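Local coordinates for protein putative oxidoreductase molybdopterin-binding subunit (PDB 4ZOH) that is a putative oxidoreductase subunit that binds molybdenum-bearing pterin cytosine dinucleotide, in the family of aldehyde oxidase and xanthine dehydrogenase, at residues Q444-A449 with S484-I489. Sequence-based numbering, arbitrary orientation.
Sequences QGDATA and SRTVTI. With MCN (pterin cytosine dinucleotide), chain D.
The methyl CG2 of T486 is modelled over one face of the D446 carboxylate, too close to be trusted in detail, and the two side chains cross at about a right angle. At the oxygen end of that carboxylate sits a cofactor phosphate, with D446 OD2 2.8 Å from MCN O2B. The R485 guanidinium has I489 CB over one face, toward the rim. Its nitrogens bond to E421 and to the carbonyls of F417, W420 and G480. The Q444 amide gives NE2-H to MCN O9' (3.2 Å, 147°), while its OE1 accepts from H442 N. With alanine in place of Q444, the pyran oxygen O9' is likely to lose this donor and H442 N its acceptor. A chi1 of -56° sets T486 OG1 beside the backbone N, and both donate to MCN O1B, OG1 at 2.7 Å and T486 N at 2.9 Å. V487 N makes a straighter bond to MCN O1A (169°). V487 CG2, anti to its own N, packs on A449 CB at 3.7 Å. The two helix starts thus meet largely through the cofactor, lining its pocket in a molybdopterin cofactor-binding domain. Backbone N-H groups at the start of helix 486-512 bind both phosphates, and the positive helix end would be expected to offset their charge.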
loop_
_atom_site.group_PDB
_atom_site.type_symbol
_atom_site.label_atom_id
_atom_site.label_comp_id
_atom_site.label_asym_id
_atom_site.label_seq_id
_atom_site.Cartn_x
_atom_site.Cartn_y
_atom_site.Cartn_z
ATOM N N GLN A 444 -14.907 -0.061 19.165
ATOM C CA GLN A 444 -16.085 0.336 19.950
ATOM C C GLN A 444 -17.352 0.592 19.128
ATOM O O GLN A 444 -18.423 0.792 19.736
ATOM C CB GLN A 444 -15.796 1.541 20.860
ATOM C CG GLN A 444 -14.619 1.369 21.823
ATOM C CD GLN A 444 -13.233 1.770 21.237
ATOM O OE1 GLN A 444 -13.079 2.032 20.035
ATOM N NE2 GLN A 444 -12.219 1.824 22.103
ATOM N N GLY A 445 -17.252 0.622 17.805
ATOM C CA GLY A 445 -18.430 0.779 16.956
ATOM C C GLY A 445 -19.074 2.154 16.866
ATOM O O GLY A 445 -20.261 2.254 16.520
ATOM N N ASP A 446 -18.317 3.214 17.169
ATOM C CA ASP A 446 -18.860 4.584 17.115
ATOM C C ASP A 446 -19.263 4.997 15.742
ATOM O O ASP A 446 -20.125 5.883 15.604
ATOM C CB ASP A 446 -17.870 5.644 17.656
ATOM C CG ASP A 446 -17.471 5.344 19.037
ATOM O OD1 ASP A 446 -18.217 5.708 19.949
ATOM O OD2 ASP A 446 -16.505 4.621 19.234
ATOM N N ALA A 447 -18.643 4.405 14.725
ATOM C CA ALA A 447 -18.947 4.826 13.359
ATOM C C ALA A 447 -20.454 4.497 13.052
ATOM O O ALA A 447 -21.139 5.274 12.388
ATOM C CB ALA A 447 -18.005 4.176 12.342
ATOM N N THR A 448 -20.932 3.339 13.505
ATOM C CA THR A 448 -22.370 2.983 13.348
ATOM C C THR A 448 -23.211 4.034 14.085
ATOM O O THR A 448 -24.152 4.553 13.522
ATOM C CB THR A 448 -22.660 1.594 13.927
ATOM O OG1 THR A 448 -22.054 0.626 13.077
ATOM C CG2 THR A 448 -24.152 1.340 13.968
ATOM N N ALA A 449 -22.833 4.378 15.313
ATOM C CA ALA A 449 -23.552 5.409 16.049
ATOM C C ALA A 449 -23.513 6.737 15.317
ATOM O O ALA A 449 -24.549 7.488 15.246
ATOM C CB ALA A 449 -23.059 5.478 17.496
ATOM N N SER A 484 -14.053 7.429 27.298
ATOM C CA SER A 484 -15.447 7.151 26.979
ATOM C C SER A 484 -16.116 8.424 26.490
ATOM O O SER A 484 -17.196 8.832 26.953
ATOM C CB SER A 484 -16.120 6.544 28.188
ATOM O OG SER A 484 -15.391 5.383 28.645
ATOM N N ARG A 485 -15.457 9.032 25.516
ATOM C CA ARG A 485 -15.816 10.343 25.014
ATOM C C ARG A 485 -16.348 10.278 23.611
ATOM O O ARG A 485 -16.929 11.237 23.127
ATOM C CB ARG A 485 -14.550 11.289 25.046
ATOM C CG ARG A 485 -13.509 10.991 23.933
ATOM C CD ARG A 485 -12.147 11.719 24.164
ATOM N NE ARG A 485 -12.294 13.168 24.053
ATOM C CZ ARG A 485 -12.443 13.829 22.892
ATOM N NH1 ARG A 485 -12.395 13.144 21.749
ATOM N NH2 ARG A 485 -12.619 15.167 22.861
ATOM N N THR A 486 -16.173 9.158 22.930
ATOM C CA THR A 486 -16.357 9.205 21.469
ATOM C C THR A 486 -17.791 9.414 21.017
ATOM O O THR A 486 -18.059 10.333 20.194
ATOM C CB THR A 486 -15.778 7.974 20.804
ATOM O OG1 THR A 486 -14.409 7.864 21.187
ATOM C CG2 THR A 486 -15.903 8.074 19.340
ATOM N N VAL A 487 -18.731 8.623 21.541
ATOM C CA VAL A 487 -20.103 8.831 21.026
ATOM C C VAL A 487 -20.645 10.210 21.513
ATOM O O VAL A 487 -21.383 10.899 20.808
ATOM C CB VAL A 487 -21.079 7.651 21.340
ATOM C CG1 VAL A 487 -21.568 7.728 22.784
ATOM C CG2 VAL A 487 -22.257 7.686 20.330
ATOM N N THR A 488 -20.221 10.630 22.697
ATOM C CA THR A 488 -20.752 11.873 23.271
ATOM C C THR A 488 -20.147 13.123 22.627
ATOM O O THR A 488 -20.875 13.964 22.089
ATOM C CB THR A 488 -20.514 11.856 24.782
ATOM O OG1 THR A 488 -21.143 10.704 25.279
ATOM C CG2 THR A 488 -21.178 13.075 25.498
ATOM N N ILE A 489 -18.821 13.275 22.761
ATOM C CA ILE A 489 -18.132 14.461 22.204
ATOM C C ILE A 489 -17.992 14.380 20.676
ATOM O O ILE A 489 -18.280 15.362 19.897
ATOM C CB ILE A 489 -16.747 14.640 22.867
ATOM C CG1 ILE A 489 -16.852 14.638 24.408
ATOM C CG2 ILE A 489 -16.138 15.961 22.394
ATOM C CD1 ILE A 489 -17.947 15.544 25.018
HETATM N N1 MCN D . -22.862 4.062 23.427
HETATM C C2 MCN D . -24.192 4.382 23.206
HETATM N N3 MCN D . -24.875 5.218 24.049
HETATM C C4 MCN D . -24.202 5.736 25.150
HETATM C C5 MCN D . -22.865 5.421 25.386
HETATM C C6 MCN D . -22.172 4.593 24.503
HETATM O O2 MCN D . -24.833 3.948 22.244
HETATM N N4 MCN D . -24.874 6.538 25.949
HETATM C "C1'" MCN D . -22.209 3.181 22.457
HETATM C C2D MCN D . -21.529 4.025 21.376
HETATM O "O2'" MCN D . -22.336 4.233 20.257
HETATM C "C3'" MCN D . -20.392 3.140 20.941
HETATM C C4D MCN D . -19.911 2.712 22.265
HETATM O O4D MCN D . -21.153 2.467 23.056
HETATM O "O3'" MCN D . -20.796 2.042 20.199
HETATM C "C5'" MCN D . -19.157 4.001 22.532
HETATM O "O5'" MCN D . -18.814 4.110 23.790
HETATM P PA MCN D . -18.259 5.492 24.440
HETATM O O1A MCN D . -18.439 6.739 23.725
HETATM O O2A MCN D . -18.824 5.287 25.817
HETATM O O3A MCN D . -16.655 4.980 24.544
HETATM P PB MCN D . -15.631 5.158 23.309
HETATM O O1B MCN D . -15.005 6.538 23.434
HETATM O O2B MCN D . -16.162 4.835 21.982
HETATM O O3B MCN D . -14.643 4.049 23.676
HETATM C C10 MCN D . -13.483 4.249 24.532
HETATM C "C9'" MCN D . -13.421 3.184 25.599
HETATM C "C8'" MCN D . -12.171 3.168 26.305
HETATM S "S8'" MCN D . -11.576 4.633 27.073
HETATM C "C7'" MCN D . -11.466 2.022 26.517
HETATM S "S7'" MCN D . -9.988 1.954 27.514
HETATM C "C6'" MCN D . -11.937 0.730 26.060
HETATM C C7 MCN D . -13.468 0.792 25.743
HETATM O "O9'" MCN D . -13.673 1.942 24.948
HETATM N "N5'" MCN D . -11.153 0.186 24.952
HETATM C C4A MCN D . -11.687 -0.678 23.976
HETATM N "N8'" MCN D . -13.882 -0.417 24.967
HETATM C C4B MCN D . -13.076 -0.990 24.029
HETATM N "N1'" MCN D . -13.646 -1.838 23.169
HETATM C "C2'" MCN D . -12.905 -2.372 22.201
HETATM N "N2'" MCN D . -13.501 -3.188 21.357
HETATM N "N3'" MCN D . -11.500 -2.120 22.069
HETATM C "C4'" MCN D . -10.854 -1.263 22.990
HETATM O "O4'" MCN D . -9.611 -1.046 22.892
#